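Local coordinates for nuclear hormone receptor FTZ-F1 (Drosophila melanogaster, PDB 2XHS), which probably regulates transcription as an NR5A-family nuclear receptor, with a ligand-binding domain that binds a peptide of its partner Fushi tarazu, at residues D74-L83 with V164-V173; W27-Q38 with L50-N58. All blocks are in the same frame, centred on the assembly; numbering follows the deposited sequence.

In the fold
Both contacts belong to the mostly helical ligand-binding domain, yet they share no element and do not touch: their centres lie 29 Å apart and their nearest atoms about 13 Å. Contact 2 packs helix 24-39 against helix 47-67, roughly antiparallel, through leucines and a valine with polar side chains at the margins. Contact 1, farther from the chain centre, sets the start of helix 77-102 against the turn leading into helix 170-191, and relies on charged side chains gripping backbone groups. Each is partly buried, with leucines on its inner side. Helix 47-67 precedes helix 77-102 directly, and Asn58 and Leu55 touch Leu92 farther along the latter.

Contact 1 (D74-L83 with V164-V173); sequences DLKVDDQMKL and VRGIVNRKTV
Asp79 and Lys82, one helical turn apart at the start of helix 77-102, grip the backbone of the turn that leads into helix 170-191, a helix-to-loop contact at the periphery of the ligand-binding domain. The Asp79 carboxylate spans two successive amides. OD2 takes Asn169 N at 2.9 Å through its syn lone pair, in a nearly straight bond (169°), while OD1 receives a weak, bent one from Val168 N at 3.0 Å. Asn169 is the N-cap of helix 170-191, which places the acid close to the start of that helix. Lys82 reaches the same turn from beside Asp79: a bend at its last torsion (chi4 105°) brings NZ to Gly166 O, 2.9 Å away and above the carbonyl plane. Gly166 occupies the third position of a type II turn, where its positive phi suits a residue without a side chain. Beneath the polar pair, Leu83 crosses Ile167 at about a right angle, CD2 to CD1 at 3.5 Å, and Val164 and Val173 extend this apolar patch. On other sides of the helix, Val77, Gln80 and Met81 pack on the bound peptide and Asp78 salt-bridges it. One nearly straight and one weak backbone N-H bond, with a long salt bridge to Lys82 NZ (3.7 Å from Asp79 OD1), would probably favour the ionised form of the buried Asp79.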
loop_
_atom_site.group_PDB
_atom_site.type_symbol
_atom_site.label_atom_id
_atom_site.label_comp_id
_atom_site.label_asym_id
_atom_site.label_seq_id
_atom_site.Cartn_x
_atom_site.Cartn_y
_atom_site.Cartn_z
ATOM N N ASP A 74 7.319 14.408 12.623
ATOM C CA ASP A 74 7.470 15.830 12.687
ATOM C C ASP A 74 6.209 16.482 12.266
ATOM O O ASP A 74 6.175 17.651 11.987
ATOM C CB ASP A 74 8.563 16.251 11.748
ATOM C CG ASP A 74 9.846 15.605 12.072
ATOM O OD1 ASP A 74 9.884 14.901 13.085
ATOM O OD2 ASP A 74 10.819 15.830 11.351
ATOM N N LEU A 75 5.146 15.723 12.258
ATOM C CA LEU A 75 3.922 16.217 11.722
ATOM C C LEU A 75 2.800 16.150 12.695
ATOM O O LEU A 75 2.738 15.268 13.523
ATOM C CB LEU A 75 3.564 15.383 10.521
ATOM C CG LEU A 75 4.055 15.988 9.242
ATOM C CD1 LEU A 75 3.608 15.160 8.112
ATOM C CD2 LEU A 75 3.449 17.324 9.167
ATOM N N LYS A 76 1.894 17.098 12.575
ATOM C CA LYS A 76 0.716 17.101 13.398
ATOM C C LYS A 76 -0.351 16.188 12.879
ATOM O O LYS A 76 -0.434 15.897 11.718
ATOM C CB LYS A 76 0.186 18.507 13.621
ATOM C CG LYS A 76 0.804 19.160 14.841
ATOM C CD LYS A 76 -0.166 20.083 15.559
ATOM C CE LYS A 76 0.469 20.748 16.763
ATOM N NZ LYS A 76 -0.543 21.475 17.555
ATOM N N VAL A 77 -1.197 15.755 13.772
ATOM C CA VAL A 77 -2.134 14.759 13.424
ATOM C C VAL A 77 -3.018 15.215 12.340
ATOM O O VAL A 77 -3.335 14.472 11.466
ATOM C CB VAL A 77 -2.989 14.436 14.579
ATOM C CG1 VAL A 77 -4.065 13.529 14.135
ATOM C CG2 VAL A 77 -2.167 13.776 15.617
ATOM N N ASP A 78 -3.428 16.450 12.362
ATOM C CA ASP A 78 -4.384 16.845 11.375
ATOM C C ASP A 78 -3.776 16.650 10.039
ATOM O O ASP A 78 -4.425 16.239 9.122
ATOM C CB ASP A 78 -4.764 18.296 11.554
ATOM C CG ASP A 78 -5.801 18.488 12.596
ATOM O OD1 ASP A 78 -5.893 17.673 13.510
ATOM O OD2 ASP A 78 -6.536 19.466 12.500
ATOM N N ASP A 79 -2.522 17.009 9.924
ATOM C CA ASP A 79 -1.797 16.852 8.693
ATOM C C ASP A 79 -1.574 15.408 8.314
ATOM O O ASP A 79 -1.677 15.041 7.177
ATOM C CB ASP A 79 -0.476 17.588 8.790
ATOM C CG ASP A 79 -0.537 18.959 8.193
ATOM O OD1 ASP A 79 -1.472 19.235 7.442
ATOM O OD2 ASP A 79 0.354 19.764 8.467
ATOM N N GLN A 80 -1.236 14.593 9.284
ATOM C CA GLN A 80 -1.020 13.207 9.020
ATOM C C GLN A 80 -2.284 12.584 8.557
ATOM O O GLN A 80 -2.283 11.787 7.682
ATOM C CB GLN A 80 -0.596 12.506 10.280
ATOM C CG GLN A 80 0.404 13.234 11.051
ATOM C CD GLN A 80 0.838 12.454 12.210
ATOM O OE1 GLN A 80 0.062 11.777 12.820
ATOM N NE2 GLN A 80 2.076 12.562 12.546
HETATM N N MSE A 81 -3.384 12.949 9.168
HETATM C CA MSE A 81 -4.636 12.356 8.801
HETATM C C MSE A 81 -4.942 12.651 7.375
HETATM O O MSE A 81 -5.381 11.821 6.664
HETATM C CB MSE A 81 -5.728 12.937 9.656
HETATM C CG MSE A 81 -5.659 12.514 11.064
HETATM SE SE MSE A 81 -7.088 13.227 12.010
HETATM C CE MSE A 81 -8.455 12.619 10.950
ATOM N N LYS A 82 -4.714 13.857 6.942
ATOM C CA LYS A 82 -5.017 14.199 5.585
ATOM C C LYS A 82 -4.210 13.446 4.580
ATOM O O LYS A 82 -4.689 13.117 3.534
ATOM C CB LYS A 82 -4.808 15.676 5.388
ATOM C CG LYS A 82 -5.792 16.507 6.134
ATOM C CD LYS A 82 -5.691 17.925 5.710
ATOM C CE LYS A 82 -6.285 18.836 6.740
ATOM N NZ LYS A 82 -5.196 19.520 7.465
ATOM N N LEU A 83 -2.951 13.229 4.879
ATOM C CA LEU A 83 -2.086 12.508 3.988
ATOM C C LEU A 83 -2.489 11.088 3.834
ATOM O O LEU A 83 -2.477 10.568 2.767
ATOM C CB LEU A 83 -0.670 12.563 4.499
ATOM C CG LEU A 83 0.114 13.841 4.333
ATOM C CD1 LEU A 83 1.360 13.637 5.049
ATOM C CD2 LEU A 83 0.397 14.049 2.921
ATOM N N VAL A 164 -1.501 18.358 -1.406
ATOM C CA VAL A 164 -2.636 17.672 -0.876
ATOM C C VAL A 164 -3.416 18.728 -0.207
ATOM O O VAL A 164 -2.884 19.529 0.510
ATOM C CB VAL A 164 -2.226 16.595 0.121
ATOM C CG1 VAL A 164 -3.410 15.944 0.714
ATOM C CG2 VAL A 164 -1.372 15.571 -0.551
ATOM N N ARG A 165 -4.697 18.739 -0.457
ATOM C CA ARG A 165 -5.495 19.823 0.004
ATOM C C ARG A 165 -5.548 19.932 1.498
ATOM O O ARG A 165 -5.793 18.980 2.194
ATOM C CB ARG A 165 -6.890 19.661 -0.560
ATOM C CG ARG A 165 -7.474 20.888 -1.210
ATOM C CD ARG A 165 -8.606 21.438 -0.391
ATOM N NE ARG A 165 -9.818 21.583 -1.181
ATOM C CZ ARG A 165 -11.035 21.597 -0.661
ATOM N NH1 ARG A 165 -11.186 21.486 0.644
ATOM N NH2 ARG A 165 -12.096 21.718 -1.437
ATOM N N GLY A 166 -5.313 21.143 1.967
ATOM C CA GLY A 166 -5.436 21.487 3.358
ATOM C C GLY A 166 -4.291 21.246 4.288
ATOM O O GLY A 166 -4.430 21.415 5.469
ATOM N N ILE A 167 -3.153 20.858 3.772
ATOM C CA ILE A 167 -2.083 20.564 4.666
ATOM C C ILE A 167 -1.375 21.808 5.073
ATOM O O ILE A 167 -0.923 22.555 4.243
ATOM C CB ILE A 167 -1.102 19.684 4.010
ATOM C CG1 ILE A 167 -1.258 18.284 4.565
ATOM C CG2 ILE A 167 0.239 20.195 4.283
ATOM C CD1 ILE A 167 -0.725 17.252 3.693
ATOM N N VAL A 168 -1.344 22.047 6.376
ATOM C CA VAL A 168 -0.673 23.196 6.954
ATOM C C VAL A 168 0.841 23.271 6.892
ATOM O O VAL A 168 1.404 24.265 6.490
ATOM C CB VAL A 168 -1.023 23.271 8.425
ATOM C CG1 VAL A 168 -0.164 24.264 9.105
ATOM C CG2 VAL A 168 -2.436 23.648 8.570
ATOM N N ASN A 169 1.507 22.250 7.385
ATOM C CA ASN A 169 2.947 22.254 7.372
ATOM C C ASN A 169 3.498 21.707 6.086
ATOM O O ASN A 169 4.108 20.677 6.068
ATOM C CB ASN A 169 3.470 21.457 8.540
ATOM C CG ASN A 169 4.944 21.482 8.611
ATOM O OD1 ASN A 169 5.540 21.099 9.606
ATOM N ND2 ASN A 169 5.555 21.935 7.547
ATOM N N ARG A 170 3.292 22.430 5.008
ATOM C CA ARG A 170 3.668 21.994 3.685
ATOM C C ARG A 170 5.122 21.765 3.484
ATOM O O ARG A 170 5.504 20.964 2.679
ATOM C CB ARG A 170 3.243 23.009 2.657
ATOM C CG ARG A 170 1.857 22.850 2.190
ATOM C CD ARG A 170 1.810 23.013 0.716
ATOM N NE ARG A 170 0.610 22.405 0.181
ATOM C CZ ARG A 170 -0.449 23.086 -0.219
ATOM N NH1 ARG A 170 -0.444 24.412 -0.160
ATOM N NH2 ARG A 170 -1.503 22.440 -0.691
ATOM N N LYS A 171 5.946 22.525 4.163
ATOM C CA LYS A 171 7.350 22.430 3.910
ATOM C C LYS A 171 7.882 21.082 4.230
ATOM O O LYS A 171 8.614 20.516 3.466
ATOM C CB LYS A 171 8.086 23.449 4.759
ATOM C CG LYS A 171 7.662 24.850 4.495
ATOM C CD LYS A 171 8.663 25.837 5.049
ATOM C CE LYS A 171 8.173 27.274 4.909
ATOM N NZ LYS A 171 9.311 28.227 4.865
ATOM N N THR A 172 7.511 20.557 5.371
ATOM C CA THR A 172 8.070 19.308 5.782
ATOM C C THR A 172 7.738 18.238 4.795
ATOM O O THR A 172 8.552 17.417 4.478
ATOM C CB THR A 172 7.507 18.912 7.095
ATOM O OG1 THR A 172 7.662 19.998 7.992
ATOM C CG2 THR A 172 8.240 17.752 7.636
ATOM N N VAL A 173 6.521 18.237 4.319
ATOM C CA VAL A 173 6.108 17.245 3.375
ATOM C C VAL A 173 6.877 17.367 2.103
ATOM O O VAL A 173 7.319 16.402 1.548
ATOM C CB VAL A 173 4.647 17.436 3.070
ATOM C CG1 VAL A 173 4.200 16.468 2.060
ATOM C CG2 VAL A 173 3.860 17.254 4.308
#

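Contact 2 (W27-Q38 with L50-N58)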
loop_
_atom_site.group_PDB
_atom_site.type_symbol
_atom_site.label_atom_id
_atom_site.label_comp_id
_atom_site.label_asym_id
_atom_site.label_seq_id
_atom_site.Cartn_x
_atom_site.Cartn_y
_atom_site.Cartn_z
ATOM N N TRP A 27 3.072 -9.092 7.594
ATOM C CA TRP A 27 1.972 -8.844 6.719
ATOM C C TRP A 27 1.315 -10.085 6.240
ATOM O O TRP A 27 0.134 -10.188 6.268
ATOM C CB TRP A 27 2.498 -8.136 5.505
ATOM C CG TRP A 27 1.468 -7.552 4.671
ATOM C CD1 TRP A 27 0.932 -6.337 4.805
ATOM C CD2 TRP A 27 0.849 -8.142 3.544
ATOM N NE1 TRP A 27 0.014 -6.117 3.842
ATOM C CE2 TRP A 27 -0.052 -7.219 3.047
ATOM C CE3 TRP A 27 0.975 -9.362 2.904
ATOM C CZ2 TRP A 27 -0.820 -7.469 1.954
ATOM C CZ3 TRP A 27 0.209 -9.609 1.840
ATOM C CH2 TRP A 27 -0.674 -8.673 1.362
ATOM N N GLN A 28 2.078 -11.016 5.727
ATOM C CA GLN A 28 1.518 -12.272 5.306
ATOM C C GLN A 28 0.982 -13.034 6.483
ATOM O O GLN A 28 0.005 -13.719 6.380
ATOM C CB GLN A 28 2.524 -13.103 4.514
ATOM C CG GLN A 28 2.124 -14.556 4.337
ATOM C CD GLN A 28 2.753 -15.207 3.140
ATOM O OE1 GLN A 28 3.115 -16.379 3.169
ATOM N NE2 GLN A 28 2.879 -14.454 2.070
ATOM N N THR A 29 1.648 -12.953 7.609
ATOM C CA THR A 29 1.162 -13.682 8.740
ATOM C C THR A 29 -0.170 -13.175 9.158
ATOM O O THR A 29 -1.074 -13.923 9.406
ATOM C CB THR A 29 2.055 -13.500 9.907
ATOM O OG1 THR A 29 3.373 -13.844 9.525
ATOM C CG2 THR A 29 1.653 -14.405 10.963
ATOM N N GLN A 30 -0.274 -11.875 9.245
ATOM C CA GLN A 30 -1.487 -11.266 9.661
ATOM C C GLN A 30 -2.545 -11.616 8.694
ATOM O O GLN A 30 -3.672 -11.730 9.051
ATOM C CB GLN A 30 -1.335 -9.771 9.656
ATOM C CG GLN A 30 -1.116 -9.163 10.988
ATOM C CD GLN A 30 -0.839 -7.718 10.854
ATOM O OE1 GLN A 30 -1.112 -7.133 9.822
ATOM N NE2 GLN A 30 -0.271 -7.127 11.877
ATOM N N LEU A 31 -2.203 -11.710 7.437
ATOM C CA LEU A 31 -3.221 -11.953 6.467
ATOM C C LEU A 31 -3.887 -13.283 6.568
ATOM O O LEU A 31 -5.078 -13.366 6.590
ATOM C CB LEU A 31 -2.615 -11.811 5.091
ATOM C CG LEU A 31 -3.661 -11.833 4.014
ATOM C CD1 LEU A 31 -3.043 -12.144 2.740
ATOM C CD2 LEU A 31 -4.552 -12.908 4.401
ATOM N N PHE A 32 -3.113 -14.336 6.554
ATOM C CA PHE A 32 -3.661 -15.659 6.654
ATOM C C PHE A 32 -4.238 -15.940 8.010
ATOM O O PHE A 32 -5.109 -16.749 8.162
ATOM C CB PHE A 32 -2.665 -16.678 6.162
ATOM C CG PHE A 32 -2.378 -16.546 4.717
ATOM C CD1 PHE A 32 -3.209 -17.072 3.792
ATOM C CD2 PHE A 32 -1.304 -15.870 4.288
ATOM C CE1 PHE A 32 -2.956 -16.942 2.496
ATOM C CE2 PHE A 32 -1.068 -15.750 2.982
ATOM C CZ PHE A 32 -1.895 -16.281 2.096
ATOM N N ALA A 33 -3.743 -15.264 9.015
ATOM C CA ALA A 33 -4.274 -15.464 10.332
ATOM C C ALA A 33 -5.709 -15.044 10.423
ATOM O O ALA A 33 -6.509 -15.716 11.008
ATOM C CB ALA A 33 -3.490 -14.698 11.283
ATOM N N LEU A 34 -6.020 -13.880 9.888
ATOM C CA LEU A 34 -7.369 -13.388 9.873
ATOM C C LEU A 34 -8.186 -14.292 9.011
ATOM O O LEU A 34 -9.262 -14.688 9.357
ATOM C CB LEU A 34 -7.367 -11.984 9.309
ATOM C CG LEU A 34 -8.585 -11.089 9.266
ATOM C CD1 LEU A 34 -8.127 -9.724 9.211
ATOM C CD2 LEU A 34 -9.287 -11.364 8.038
ATOM N N LEU A 35 -7.648 -14.667 7.880
ATOM C CA LEU A 35 -8.405 -15.485 6.975
ATOM C C LEU A 35 -8.741 -16.787 7.621
ATOM O O LEU A 35 -9.806 -17.295 7.437
ATOM C CB LEU A 35 -7.610 -15.767 5.721
ATOM C CG LEU A 35 -7.584 -14.850 4.525
ATOM C CD1 LEU A 35 -6.699 -15.469 3.551
ATOM C CD2 LEU A 35 -8.906 -14.728 3.944
ATOM N N GLN A 36 -7.813 -17.378 8.339
ATOM C CA GLN A 36 -8.140 -18.601 9.022
ATOM C C GLN A 36 -9.134 -18.371 10.102
ATOM O O GLN A 36 -10.110 -19.036 10.198
ATOM C CB GLN A 36 -6.897 -19.177 9.654
ATOM C CG GLN A 36 -7.160 -20.324 10.560
ATOM C CD GLN A 36 -7.684 -21.515 9.829
ATOM O OE1 GLN A 36 -7.856 -21.485 8.627
ATOM N NE2 GLN A 36 -7.949 -22.571 10.554
ATOM N N LYS A 37 -8.909 -17.384 10.916
ATOM C CA LYS A 37 -9.815 -17.159 12.004
ATOM C C LYS A 37 -11.195 -16.851 11.526
ATOM O O LYS A 37 -12.155 -17.235 12.135
ATOM C CB LYS A 37 -9.321 -16.043 12.878
ATOM C CG LYS A 37 -10.346 -15.542 13.791
ATOM C CD LYS A 37 -9.748 -14.663 14.822
ATOM C CE LYS A 37 -10.799 -14.152 15.736
ATOM N NZ LYS A 37 -10.207 -13.247 16.723
ATOM N N GLN A 38 -11.307 -16.118 10.449
ATOM C CA GLN A 38 -12.614 -15.758 9.985
ATOM C C GLN A 38 -13.369 -16.873 9.359
ATOM O O GLN A 38 -14.539 -16.768 9.155
ATOM C CB GLN A 38 -12.560 -14.581 9.033
ATOM C CG GLN A 38 -12.167 -13.282 9.667
ATOM C CD GLN A 38 -13.000 -12.918 10.836
ATOM O OE1 GLN A 38 -14.137 -12.548 10.686
ATOM N NE2 GLN A 38 -12.432 -12.987 12.007
ATOM N N LEU A 50 -15.350 -10.326 3.665
ATOM C CA LEU A 50 -14.063 -10.779 4.133
ATOM C C LEU A 50 -12.952 -9.965 3.554
ATOM O O LEU A 50 -12.043 -9.578 4.227
ATOM C CB LEU A 50 -13.877 -12.214 3.728
ATOM C CG LEU A 50 -13.302 -13.214 4.714
ATOM C CD1 LEU A 50 -12.831 -14.400 3.983
ATOM C CD2 LEU A 50 -12.201 -12.636 5.488
HETATM N N MSE A 51 -13.061 -9.664 2.289
HETATM C CA MSE A 51 -12.045 -8.920 1.636
HETATM C C MSE A 51 -11.932 -7.611 2.323
HETATM O O MSE A 51 -10.872 -7.107 2.498
HETATM C CB MSE A 51 -12.428 -8.703 0.196
HETATM C CG MSE A 51 -11.372 -8.069 -0.596
HETATM SE SE MSE A 51 -12.070 -7.345 -2.101
HETATM C CE MSE A 51 -12.756 -5.789 -1.369
ATOM N N CYS A 52 -13.059 -7.056 2.699
ATOM C CA CYS A 52 -13.129 -5.802 3.404
ATOM C C CYS A 52 -12.504 -5.889 4.750
ATOM O O CYS A 52 -11.975 -4.929 5.241
ATOM C CB CYS A 52 -14.547 -5.319 3.524
ATOM S SG CYS A 52 -15.181 -4.585 2.094
ATOM N N LYS A 53 -12.627 -7.036 5.377
ATOM C CA LYS A 53 -12.038 -7.244 6.662
ATOM C C LYS A 53 -10.559 -7.185 6.581
ATOM O O LYS A 53 -9.903 -6.683 7.447
ATOM C CB LYS A 53 -12.485 -8.572 7.215
ATOM C CG LYS A 53 -13.501 -8.416 8.278
ATOM C CD LYS A 53 -13.857 -9.692 8.912
ATOM C CE LYS A 53 -15.163 -10.184 8.410
ATOM N NZ LYS A 53 -15.728 -11.159 9.340
ATOM N N VAL A 54 -10.031 -7.768 5.530
ATOM C CA VAL A 54 -8.620 -7.785 5.298
ATOM C C VAL A 54 -8.135 -6.404 5.064
ATOM O O VAL A 54 -7.174 -5.989 5.633
ATOM C CB VAL A 54 -8.320 -8.585 4.068
ATOM C CG1 VAL A 54 -6.894 -8.544 3.772
ATOM C CG2 VAL A 54 -8.712 -9.966 4.278
ATOM N N LEU A 55 -8.833 -5.680 4.227
ATOM C CA LEU A 55 -8.488 -4.330 3.906
ATOM C C LEU A 55 -8.556 -3.465 5.111
ATOM O O LEU A 55 -7.760 -2.602 5.297
ATOM C CB LEU A 55 -9.449 -3.800 2.883
ATOM C CG LEU A 55 -9.405 -4.406 1.511
ATOM C CD1 LEU A 55 -10.526 -3.885 0.748
ATOM C CD2 LEU A 55 -8.158 -4.045 0.857
ATOM N N ASP A 56 -9.528 -3.701 5.947
ATOM C CA ASP A 56 -9.629 -2.922 7.128
ATOM C C ASP A 56 -8.393 -3.128 7.941
ATOM O O ASP A 56 -7.819 -2.210 8.435
ATOM C CB ASP A 56 -10.842 -3.370 7.923
ATOM C CG ASP A 56 -11.287 -2.349 8.924
ATOM O OD1 ASP A 56 -11.249 -1.185 8.591
ATOM O OD2 ASP A 56 -11.656 -2.698 10.041
ATOM N N GLN A 57 -7.971 -4.351 8.089
ATOM C CA GLN A 57 -6.806 -4.629 8.873
ATOM C C GLN A 57 -5.611 -3.987 8.262
ATOM O O GLN A 57 -4.754 -3.500 8.931
ATOM C CB GLN A 57 -6.602 -6.118 8.915
ATOM C CG GLN A 57 -5.491 -6.594 9.779
ATOM C CD GLN A 57 -5.308 -8.079 9.702
ATOM O OE1 GLN A 57 -5.207 -8.642 8.630
ATOM N NE2 GLN A 57 -5.266 -8.720 10.839
ATOM N N ASN A 58 -5.552 -4.005 6.957
ATOM C CA ASN A 58 -4.412 -3.490 6.262
ATOM C C ASN A 58 -4.263 -2.057 6.567
ATOM O O ASN A 58 -3.192 -1.552 6.722
ATOM C CB ASN A 58 -4.605 -3.629 4.773
ATOM C CG ASN A 58 -4.284 -4.978 4.289
ATOM O OD1 ASN A 58 -3.794 -5.789 5.023
ATOM N ND2 ASN A 58 -4.531 -5.224 3.043
#
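Leu34 of helix 24-39 is the knob of this packing, set in a hole formed by Leu50, Lys53, Val54 and Gln57 of helix 47-67. The two segments run roughly antiparallel, the angle between their N-to-C directions being 143°, with axes 10.3 Å apart. Leu34 holds CG opposite its own backbone nitrogen (chi1 -174°), and from there its two methyls divide the work. CD2 meets Val54 CG2 obliquely at 4.1 Å and lies alongside Leu50, whose side chain slides past in the opposite sense. CD1 lies against the end of Gln57, which approaches from the opposite direction on an extended chain, its three amide heavy atoms at similar distances from the methyl. The aliphatic part of that glutamine also touches CD1, so a residue with a polar end can still border the apolar hole. Toward the inside, Leu35 crosses Leu50 at about a right angle, CD2 to CD1 at 3.9 Å, and both leucines also rest on Phe117 of strand 116-118. Gln38 and Lys53 come from opposite directions at one end of the contact, with CD and CE of the lysine also close to Gln38 OE1. A bend at chi2 (-54°) folds the glutamine so that OE1 accepts a hydrogen bond from Lys53 NZ, whose modelled length is too short to be relied on. At the other end Trp27 and Asn58 cross obliquely, NE1 and OD1 4.0 Å apart, while the indole stacks with His99. The branched apolar residues thus suit the middle, where shape complementarity does the holding, whereas long polar chains suit the border of the hole and the ends of the contact, where their methylenes touch the leucines.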